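Local coordinates for protein endoribonuclease MazF3 (Mycobacterium tuberculosis, PDB 5UCT) that cleaves mRNA and 23S rRNA, mainly after the first two uridines of the sequence UUCCU, as the toxin of a type II toxin-antitoxin system, at residues L16-E21 / N29-P34. Sequence-based numbering, arbitrary orientation.
Sequences LILTRE and NVTVAP
Leu16 and Ala33 form a hydrogen-bonded antiparallel pair: Leu16 N binds Ala33 O at 2.7 Å, and Ala33 N returns to Leu16 O at 2.8 Å. Beyond Ile17 the ladder takes the pattern of a classic beta bulge, Leu18 N and Thr19 N both donating to Thr31 O, while Leu18 has helix-like backbone angles (-79°/-38°). Leu18 therefore leans over the partner strand. Its CB lies over Thr31 O, 3.2 Å away, with Thr31 CG2 further off, CG stands above the backbone N of Ala33, and CD1 ends on Ala33 CB, 4.0 Å away. Alanine suits this place because its small methyl lets the leucine lie close over the strand. Beta-branched Ile17, Val30 and Val32 suit extended strands, their methyls filling a buried face close to the backbone: Ile17 CG2 meets Val30 CG2 and Ile17 CD1 meets Val32 CG1, each at 3.7 Å.

Threonine ends the pairing with its own side chain. A chi1 of -55° sets Thr19 OG1 beside its own backbone N and facing the partner strand, where it accepts a hydrogen bond from Thr31 N at 2.6 Å, a role a main-chain carbonyl would play in a continuing ladder. The same hydroxyl donates to a water that also accepts from Thr31 OG1, which is also hydrogen-bonded to Thr67 OG1.

In the curled, SH3-like sheet of the MazF fold, strand 3-8 pairs with 12-17, and strands 66-69 and 58-61 with 29-36. Helix 85-96 covers Leu16 and Leu18 through Leu88, and Phe96 of the second subunit packs on Leu18, bringing this buried hairpin to the dimer interface.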
ATOM      1  N   LEU A  16      -2.851 -10.485   3.254  1.00 73.37           N
ATOM      2  CA  LEU A  16      -3.782  -9.770   4.116  1.00 72.80           C
ATOM      3  C   LEU A  16      -4.519  -8.736   3.277  1.00 69.67           C
ATOM      4  O   LEU A  16      -3.888  -7.870   2.665  1.00 67.35           O
ATOM      5  CB  LEU A  16      -3.050  -9.084   5.270  1.00 72.25           C
ATOM      6  CG  LEU A  16      -3.901  -8.329   6.298  1.00 73.17           C
ATOM      7  CD1 LEU A  16      -4.767  -9.280   7.116  1.00 77.50           C
ATOM      8  CD2 LEU A  16      -3.024  -7.486   7.212  1.00 72.59           C
ATOM      9  N   ILE A  17      -5.845  -8.823   3.251  1.00 69.50           N
ATOM     10  CA  ILE A  17      -6.646  -7.878   2.478  1.00 66.62           C
ATOM     11  C   ILE A  17      -6.571  -6.512   3.155  1.00 64.46           C
ATOM     12  O   ILE A  17      -7.193  -6.290   4.198  1.00 67.10           O
ATOM     13  CB  ILE A  17      -8.097  -8.347   2.339  1.00 69.22           C
ATOM     14  CG1 ILE A  17      -8.156  -9.743   1.711  1.00 69.94           C
ATOM     15  CG2 ILE A  17      -8.892  -7.344   1.528  1.00 68.57           C
ATOM     16  CD1 ILE A  17      -7.562  -9.832   0.317  1.00 67.43           C
ATOM     17  N   LEU A  18      -5.808  -5.591   2.564  1.00 61.11           N
ATOM     18  CA  LEU A  18      -5.701  -4.251   3.127  1.00 59.00           C
ATOM     19  C   LEU A  18      -6.907  -3.395   2.769  1.00 61.76           C
ATOM     20  O   LEU A  18      -7.368  -2.598   3.594  1.00 65.50           O
ATOM     21  CB  LEU A  18      -4.413  -3.579   2.655  1.00 53.73           C
ATOM     22  CG  LEU A  18      -3.126  -4.112   3.274  1.00 60.68           C
ATOM     23  CD1 LEU A  18      -1.958  -3.225   2.893  1.00 58.03           C
ATOM     24  CD2 LEU A  18      -3.266  -4.206   4.787  1.00 55.81           C
ATOM     25  N   THR A  19      -7.420  -3.539   1.547  1.00 62.38           N
ATOM     26  CA  THR A  19      -8.610  -2.805   1.141  1.00 64.92           C
ATOM     27  C   THR A  19      -9.756  -3.074   2.108  1.00 73.06           C
ATOM     28  O   THR A  19      -9.969  -4.210   2.543  1.00 75.05           O
ATOM     29  CB  THR A  19      -9.022  -3.201  -0.280  1.00 60.68           C
ATOM     30  OG1 THR A  19      -7.915  -3.017  -1.170  1.00 56.01           O
ATOM     31  CG2 THR A  19     -10.196  -2.353  -0.755  1.00 61.34           C
ATOM     32  N   ARG A  20     -10.479  -2.013   2.458  1.00 77.69           N
ATOM     33  CA  ARG A  20     -11.620  -2.137   3.355  1.00 85.54           C
ATOM     34  C   ARG A  20     -12.654  -3.088   2.768  1.00 93.52           C
ATOM     35  O   ARG A  20     -12.975  -3.019   1.578  1.00 94.87           O
ATOM     36  CB  ARG A  20     -12.234  -0.758   3.602  1.00 88.15           C
ATOM     37  CG  ARG A  20     -12.589   0.008   2.332  1.00 84.82           C
ATOM     38  CD  ARG A  20     -12.845   1.486   2.590  1.00 83.41           C
ATOM     39  NE  ARG A  20     -13.318   2.167   1.384  1.00 84.44           N
ATOM     40  CZ  ARG A  20     -12.529   2.582   0.397  1.00 84.14           C
ATOM     41  NH1 ARG A  20     -11.220   2.389   0.466  1.00 80.77           N
ATOM     42  NH2 ARG A  20     -13.051   3.186  -0.659  1.00 90.37           N
ATOM     43  N   GLU A  21     -13.172  -3.989   3.606  1.00 99.90           N
ATOM     44  CA  GLU A  21     -14.210  -4.907   3.151  1.00107.36           C
ATOM     45  C   GLU A  21     -15.514  -4.192   2.822  1.00110.00           C
ATOM     46  O   GLU A  21     -16.402  -4.800   2.216  1.00113.16           O
ATOM     47  CB  GLU A  21     -14.458  -5.994   4.199  1.00115.26           C
ATOM     48  CG  GLU A  21     -15.148  -7.232   3.640  1.00121.73           C
ATOM     49  CD  GLU A  21     -15.333  -8.324   4.672  1.00127.54           C
ATOM     50  OE1 GLU A  21     -14.747  -8.216   5.768  1.00128.21           O
ATOM     51  OE2 GLU A  21     -16.064  -9.293   4.381  1.00131.69           O
ATOM     52  N   ASN A  29     -10.124  -4.368  -8.267  1.00 56.86           N
ATOM     53  CA  ASN A  29      -8.805  -4.566  -7.694  1.00 55.07           C
ATOM     54  C   ASN A  29      -8.906  -4.558  -6.173  1.00 54.97           C
ATOM     55  O   ASN A  29      -9.901  -4.113  -5.596  1.00 57.62           O
ATOM     56  CB  ASN A  29      -7.826  -3.483  -8.169  1.00 55.16           C
ATOM     57  CG  ASN A  29      -7.717  -3.419  -9.681  1.00 59.24           C
ATOM     58  OD1 ASN A  29      -7.483  -4.431 -10.344  1.00 62.68           O
ATOM     59  ND2 ASN A  29      -7.894  -2.227 -10.234  1.00 59.00           N
ATOM     60  N   VAL A  30      -7.860  -5.064  -5.527  1.00 52.83           N
ATOM     61  CA  VAL A  30      -7.805  -5.134  -4.070  1.00 50.90           C
ATOM     62  C   VAL A  30      -6.355  -4.968  -3.637  1.00 51.79           C
ATOM     63  O   VAL A  30      -5.448  -5.565  -4.224  1.00 54.64           O
ATOM     64  CB  VAL A  30      -8.409  -6.457  -3.545  1.00 49.81           C
ATOM     65  CG1 VAL A  30      -7.772  -7.654  -4.240  1.00 49.33           C
ATOM     66  CG2 VAL A  30      -8.250  -6.561  -2.035  1.00 50.51           C
ATOM     67  N   THR A  31      -6.138  -4.131  -2.626  1.00 49.51           N
ATOM     68  CA  THR A  31      -4.807  -3.915  -2.078  1.00 48.97           C
ATOM     69  C   THR A  31      -4.559  -4.928  -0.970  1.00 50.10           C
ATOM     70  O   THR A  31      -5.381  -5.077  -0.060  1.00 51.29           O
ATOM     71  CB  THR A  31      -4.657  -2.491  -1.542  1.00 46.49           C
ATOM     72  OG1 THR A  31      -4.934  -1.554  -2.589  1.00 47.59           O
ATOM     73  CG2 THR A  31      -3.244  -2.257  -1.033  1.00 45.04           C
ATOM     74  N   VAL A  32      -3.428  -5.630  -1.055  1.00 50.18           N
ATOM     75  CA  VAL A  32      -3.111  -6.721  -0.146  1.00 51.65           C
ATOM     76  C   VAL A  32      -1.707  -6.528   0.414  1.00 53.30           C
ATOM     77  O   VAL A  32      -0.896  -5.770  -0.123  1.00 53.16           O
ATOM     78  CB  VAL A  32      -3.223  -8.099  -0.833  1.00 53.37           C
ATOM     79  CG1 VAL A  32      -4.632  -8.318  -1.363  1.00 52.84           C
ATOM     80  CG2 VAL A  32      -2.206  -8.216  -1.955  1.00 54.29           C
ATOM     81  N   ALA A  33      -1.433  -7.228   1.513  1.00 55.05           N
ATOM     82  CA  ALA A  33      -0.103  -7.282   2.108  1.00 55.76           C
ATOM     83  C   ALA A  33       0.349  -8.733   2.157  1.00 56.34           C
ATOM     84  O   ALA A  33      -0.344  -9.569   2.761  1.00 57.41           O
ATOM     85  CB  ALA A  33      -0.093  -6.669   3.511  1.00 58.02           C
ATOM     86  N   PRO A  34       1.478  -9.087   1.551  1.00 57.59           N
ATOM     87  CA  PRO A  34       1.877 -10.496   1.496  1.00 60.24           C
ATOM     88  C   PRO A  34       2.342 -11.002   2.852  1.00 64.76           C
ATOM     89  O   PRO A  34       2.757 -10.240   3.726  1.00 63.50           O
ATOM     90  CB  PRO A  34       3.023 -10.497   0.481  1.00 59.42           C
ATOM     91  CG  PRO A  34       3.608  -9.135   0.595  1.00 59.35           C
ATOM     92  CD  PRO A  34       2.455  -8.210   0.886  1.00 57.72           C
TER
HETATM   93  O   HOH W   1      -7.861  -0.727  -2.380  1.00 58.34           O